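Local coordinates for thioredoxin domain-containing protein (Vibrio parahaemolyticus, PDB 2R5S) that is of unknown function in this C-terminal tetratricopeptide-repeat piece, although the whole thioredoxin-like protein may act as a protein-disulfide reductase, at residues Leu51-Gln60 with Ala80-Ala88. Residues are numbered along the deposited sequence; the frame is centred on the assembly and turned at random.
Sequences LETKQFELAQ and AKLELHQQA. With EDO (1,2-ethanediol), chain E.
Phe56 and Leu82 are the pair whose CA atoms come nearest across the segments, 6.8 Å, where the axes of the short helical segments 56-60 and 80-88 run roughly antiparallel at 145°. This geometry, with the preceding helix 40-52 turning into helix 56-63, fits the stacked helical hairpins of a tetratricopeptide repeat. The turn is a Schellman motif: Lys54, at positive phi, is its C-prime residue, and Gln55 N reaches back to Leu50 O.

The aromatic evidence is an offset stack between Phe56 and His85, with planes 15° apart and ring centroids separated by 4.6 Å. The overlap is partial: Phe56 CZ lies over the imidazole face, 3.5 Å from His85 CG, toward the ring's rim. His85 CB supplies a CH-pi contact over the phenyl face, and Lys54 CA covers the opposite face, so the phenyl ring is sandwiched. Phe56 CG lies anti to the carbonyl carbon, beside the backbone N (chi1 -63°), a torsion with which the ring reaches His85.

Leu82 packs its CD1 methyl on Leu51, Phe56 and Ala59. Its CG stands anti to the backbone N, and CD1 touches Leu51 CD1, at 3.7 Å, and Phe56 CB, at 3.8 Å, from directions roughly at right angles; its closest partner is Phe56 O at 3.5 Å, with Ala59 CB more distant. Leu51 splits its two methyls: CD1 meets Leu82, while CD2 sits 3.6 Å from Lys81 CB and also approaches the His85 ring at its edge. Beyond CG the Lys81 chain is extended, bringing its ammonium near Glu52, though the separation exceeds that of a salt bridge.

At the C-terminal end of 80-88, a 1,2-ethanediol, probably from the crystallisation liquor, lies with C1 beside the imidazole edge of His85 and C2 3.4 Å from Ala88 CB.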
loop_
_atom_site.group_PDB
_atom_site.type_symbol
_atom_site.label_atom_id
_atom_site.label_comp_id
_atom_site.label_asym_id
_atom_site.label_seq_id
_atom_site.Cartn_x
_atom_site.Cartn_y
_atom_site.Cartn_z
ATOM N N LEU A 51 4.033 -5.050 -4.676
ATOM C CA LEU A 51 4.567 -5.495 -3.453
ATOM C C LEU A 51 5.632 -4.546 -2.923
ATOM O O LEU A 51 5.729 -4.353 -1.708
ATOM C CB LEU A 51 5.180 -6.858 -3.704
ATOM C CG LEU A 51 5.113 -7.898 -2.626
ATOM C CD1 LEU A 51 3.879 -8.684 -2.945
ATOM C CD2 LEU A 51 6.375 -8.765 -2.754
ATOM N N GLU A 52 6.473 -3.979 -3.794
ATOM C CA GLU A 52 7.514 -3.077 -3.319
ATOM C C GLU A 52 6.881 -1.772 -2.860
ATOM O O GLU A 52 7.500 -0.980 -2.147
ATOM C CB GLU A 52 8.506 -2.763 -4.440
ATOM C CG GLU A 52 9.338 -3.933 -4.904
ATOM C CD GLU A 52 10.116 -4.582 -3.753
ATOM O OE1 GLU A 52 9.718 -5.687 -3.248
ATOM O OE2 GLU A 52 11.079 -3.956 -3.344
ATOM N N THR A 53 5.645 -1.531 -3.309
ATOM C CA THR A 53 4.937 -0.310 -2.937
ATOM C C THR A 53 3.882 -0.568 -1.868
ATOM O O THR A 53 3.122 0.333 -1.494
ATOM C CB THR A 53 4.305 0.349 -4.119
ATOM O OG1 THR A 53 3.400 -0.597 -4.730
ATOM C CG2 THR A 53 5.413 0.845 -5.097
ATOM N N LYS A 54 3.874 -1.809 -1.385
ATOM C CA LYS A 54 3.176 -2.199 -0.174
ATOM C C LYS A 54 1.683 -2.298 -0.389
ATOM O O LYS A 54 0.867 -2.100 0.519
ATOM C CB LYS A 54 3.613 -1.321 1.015
ATOM C CG LYS A 54 5.175 -1.333 1.183
ATOM C CD LYS A 54 5.651 -1.117 2.604
ATOM C CE LYS A 54 5.267 -2.294 3.518
ATOM N NZ LYS A 54 5.090 -1.884 4.968
ATOM N N GLN A 55 1.330 -2.625 -1.625
ATOM C CA GLN A 55 -0.058 -2.824 -2.009
ATOM C C GLN A 55 -0.270 -4.318 -2.107
ATOM O O GLN A 55 -0.326 -4.828 -3.194
ATOM C CB GLN A 55 -0.294 -2.184 -3.360
ATOM C CG GLN A 55 0.269 -0.756 -3.482
ATOM C CD GLN A 55 -0.244 -0.021 -4.693
ATOM O OE1 GLN A 55 -1.392 0.422 -4.723
ATOM N NE2 GLN A 55 0.599 0.114 -5.707
ATOM N N PHE A 56 -0.335 -5.011 -0.959
ATOM C CA PHE A 56 -0.230 -6.495 -0.857
ATOM C C PHE A 56 -1.473 -7.211 -1.364
ATOM O O PHE A 56 -1.404 -8.272 -1.954
ATOM C CB PHE A 56 0.027 -6.910 0.593
ATOM C CG PHE A 56 1.333 -6.404 1.158
ATOM C CD1 PHE A 56 2.490 -6.454 0.422
ATOM C CD2 PHE A 56 1.408 -5.925 2.451
ATOM C CE1 PHE A 56 3.678 -6.008 0.931
ATOM C CE2 PHE A 56 2.615 -5.469 2.954
ATOM C CZ PHE A 56 3.726 -5.515 2.190
ATOM N N GLU A 57 -2.614 -6.582 -1.163
ATOM C CA GLU A 57 -3.874 -7.088 -1.672
ATOM C C GLU A 57 -4.004 -7.065 -3.189
ATOM O O GLU A 57 -4.272 -8.052 -3.808
ATOM C CB GLU A 57 -5.011 -6.274 -1.058
ATOM C CG GLU A 57 -6.257 -6.840 -1.405
ATOM C CD GLU A 57 -6.825 -7.611 -0.252
ATOM O OE1 GLU A 57 -7.972 -7.261 0.094
ATOM O OE2 GLU A 57 -6.120 -8.528 0.306
ATOM N N LEU A 58 -3.833 -5.905 -3.788
ATOM C CA LEU A 58 -3.594 -5.859 -5.235
ATOM C C LEU A 58 -2.504 -6.872 -5.674
ATOM O O LEU A 58 -2.723 -7.583 -6.620
ATOM C CB LEU A 58 -3.263 -4.428 -5.664
ATOM C CG LEU A 58 -4.372 -3.366 -5.639
ATOM C CD1 LEU A 58 -3.806 -2.074 -6.188
ATOM C CD2 LEU A 58 -5.699 -3.724 -6.390
ATOM N N ALA A 59 -1.352 -6.969 -4.991
ATOM C CA ALA A 59 -0.313 -7.951 -5.421
ATOM C C ALA A 59 -0.848 -9.410 -5.415
ATOM O O ALA A 59 -0.690 -10.152 -6.376
ATOM C CB ALA A 59 0.989 -7.835 -4.585
ATOM N N GLN A 60 -1.570 -9.793 -4.374
ATOM C CA GLN A 60 -1.992 -11.171 -4.224
ATOM C C GLN A 60 -3.039 -11.540 -5.296
ATOM O O GLN A 60 -3.094 -12.655 -5.802
ATOM C CB GLN A 60 -2.643 -11.348 -2.848
ATOM C CG GLN A 60 -3.277 -12.694 -2.699
ATOM C CD GLN A 60 -4.518 -12.620 -1.909
ATOM O OE1 GLN A 60 -5.628 -12.498 -2.475
ATOM N NE2 GLN A 60 -4.385 -12.709 -0.592
ATOM N N ALA A 80 6.351 -16.045 -1.878
ATOM C CA ALA A 80 6.895 -16.334 -0.585
ATOM C C ALA A 80 6.960 -15.026 0.109
ATOM O O ALA A 80 6.776 -14.979 1.307
ATOM C CB ALA A 80 8.280 -16.955 -0.690
ATOM N N LYS A 81 7.260 -13.963 -0.641
ATOM C CA LYS A 81 7.297 -12.613 -0.055
ATOM C C LYS A 81 5.938 -12.172 0.451
ATOM O O LYS A 81 5.856 -11.633 1.551
ATOM C CB LYS A 81 7.871 -11.588 -1.021
ATOM C CG LYS A 81 9.496 -11.649 -1.049
ATOM C CD LYS A 81 9.996 -10.661 -2.162
ATOM C CE LYS A 81 11.423 -10.390 -1.937
ATOM N NZ LYS A 81 11.734 -9.164 -2.772
ATOM N N LEU A 82 4.887 -12.441 -0.335
ATOM C CA LEU A 82 3.547 -12.052 0.053
ATOM C C LEU A 82 3.144 -12.819 1.279
ATOM O O LEU A 82 2.524 -12.298 2.161
ATOM C CB LEU A 82 2.565 -12.293 -1.109
ATOM C CG LEU A 82 1.128 -11.792 -0.939
ATOM C CD1 LEU A 82 1.220 -10.226 -0.812
ATOM C CD2 LEU A 82 0.211 -12.218 -2.090
ATOM N N GLU A 83 3.519 -14.084 1.372
ATOM C CA GLU A 83 3.156 -14.901 2.536
ATOM C C GLU A 83 3.896 -14.465 3.792
ATOM O O GLU A 83 3.294 -14.324 4.834
ATOM C CB GLU A 83 3.383 -16.357 2.256
ATOM C CG GLU A 83 3.125 -17.215 3.527
ATOM C CD GLU A 83 1.606 -17.199 3.994
ATOM O OE1 GLU A 83 1.347 -17.291 5.232
ATOM O OE2 GLU A 83 0.673 -17.107 3.131
ATOM N N LEU A 84 5.201 -14.213 3.725
ATOM C CA LEU A 84 5.865 -13.585 4.862
ATOM C C LEU A 84 5.254 -12.202 5.258
ATOM O O LEU A 84 5.043 -11.954 6.422
ATOM C CB LEU A 84 7.331 -13.463 4.530
ATOM C CG LEU A 84 8.084 -14.761 4.360
ATOM C CD1 LEU A 84 9.478 -14.380 3.899
ATOM C CD2 LEU A 84 8.118 -15.520 5.702
ATOM N N HIS A 85 4.913 -11.322 4.293
ATOM C CA HIS A 85 4.386 -10.009 4.661
ATOM C C HIS A 85 3.066 -10.169 5.399
ATOM O O HIS A 85 2.782 -9.444 6.373
ATOM C CB HIS A 85 4.185 -9.073 3.432
ATOM C CG HIS A 85 5.471 -8.489 2.926
ATOM N ND1 HIS A 85 6.353 -7.815 3.749
ATOM C CD2 HIS A 85 6.061 -8.543 1.703
ATOM C CE1 HIS A 85 7.424 -7.467 3.058
ATOM N NE2 HIS A 85 7.273 -7.901 1.815
ATOM N N GLN A 86 2.266 -11.117 4.941
ATOM C CA GLN A 86 0.914 -11.201 5.472
ATOM C C GLN A 86 0.870 -11.889 6.838
ATOM O O GLN A 86 -0.047 -11.628 7.636
ATOM C CB GLN A 86 -0.082 -11.750 4.453
ATOM C CG GLN A 86 0.224 -13.089 3.818
ATOM C CD GLN A 86 -0.491 -13.287 2.437
ATOM O OE1 GLN A 86 -1.091 -12.345 1.904
ATOM N NE2 GLN A 86 -0.403 -14.518 1.869
ATOM N N GLN A 87 1.878 -12.705 7.138
ATOM C CA GLN A 87 2.041 -13.199 8.499
ATOM C C GLN A 87 2.468 -12.060 9.423
ATOM O O GLN A 87 1.983 -11.949 10.541
ATOM C CB GLN A 87 3.049 -14.347 8.598
ATOM C CG GLN A 87 2.853 -15.432 7.595
ATOM C CD GLN A 87 3.551 -16.762 7.940
ATOM O OE1 GLN A 87 4.588 -16.830 8.654
ATOM N NE2 GLN A 87 2.993 -17.832 7.388
ATOM N N ALA A 88 3.352 -11.192 8.936
ATOM C CA ALA A 88 3.872 -10.092 9.752
ATOM C C ALA A 88 2.813 -9.052 10.128
ATOM O O ALA A 88 3.010 -8.272 11.061
ATOM C CB ALA A 88 5.080 -9.435 9.077
HETATM C C1 EDO E . 5.458 -6.595 6.471
HETATM O O1 EDO E . 4.055 -6.888 6.727
HETATM C C2 EDO E . 6.198 -6.448 7.796
HETATM O O2 EDO E . 7.203 -5.434 7.764
#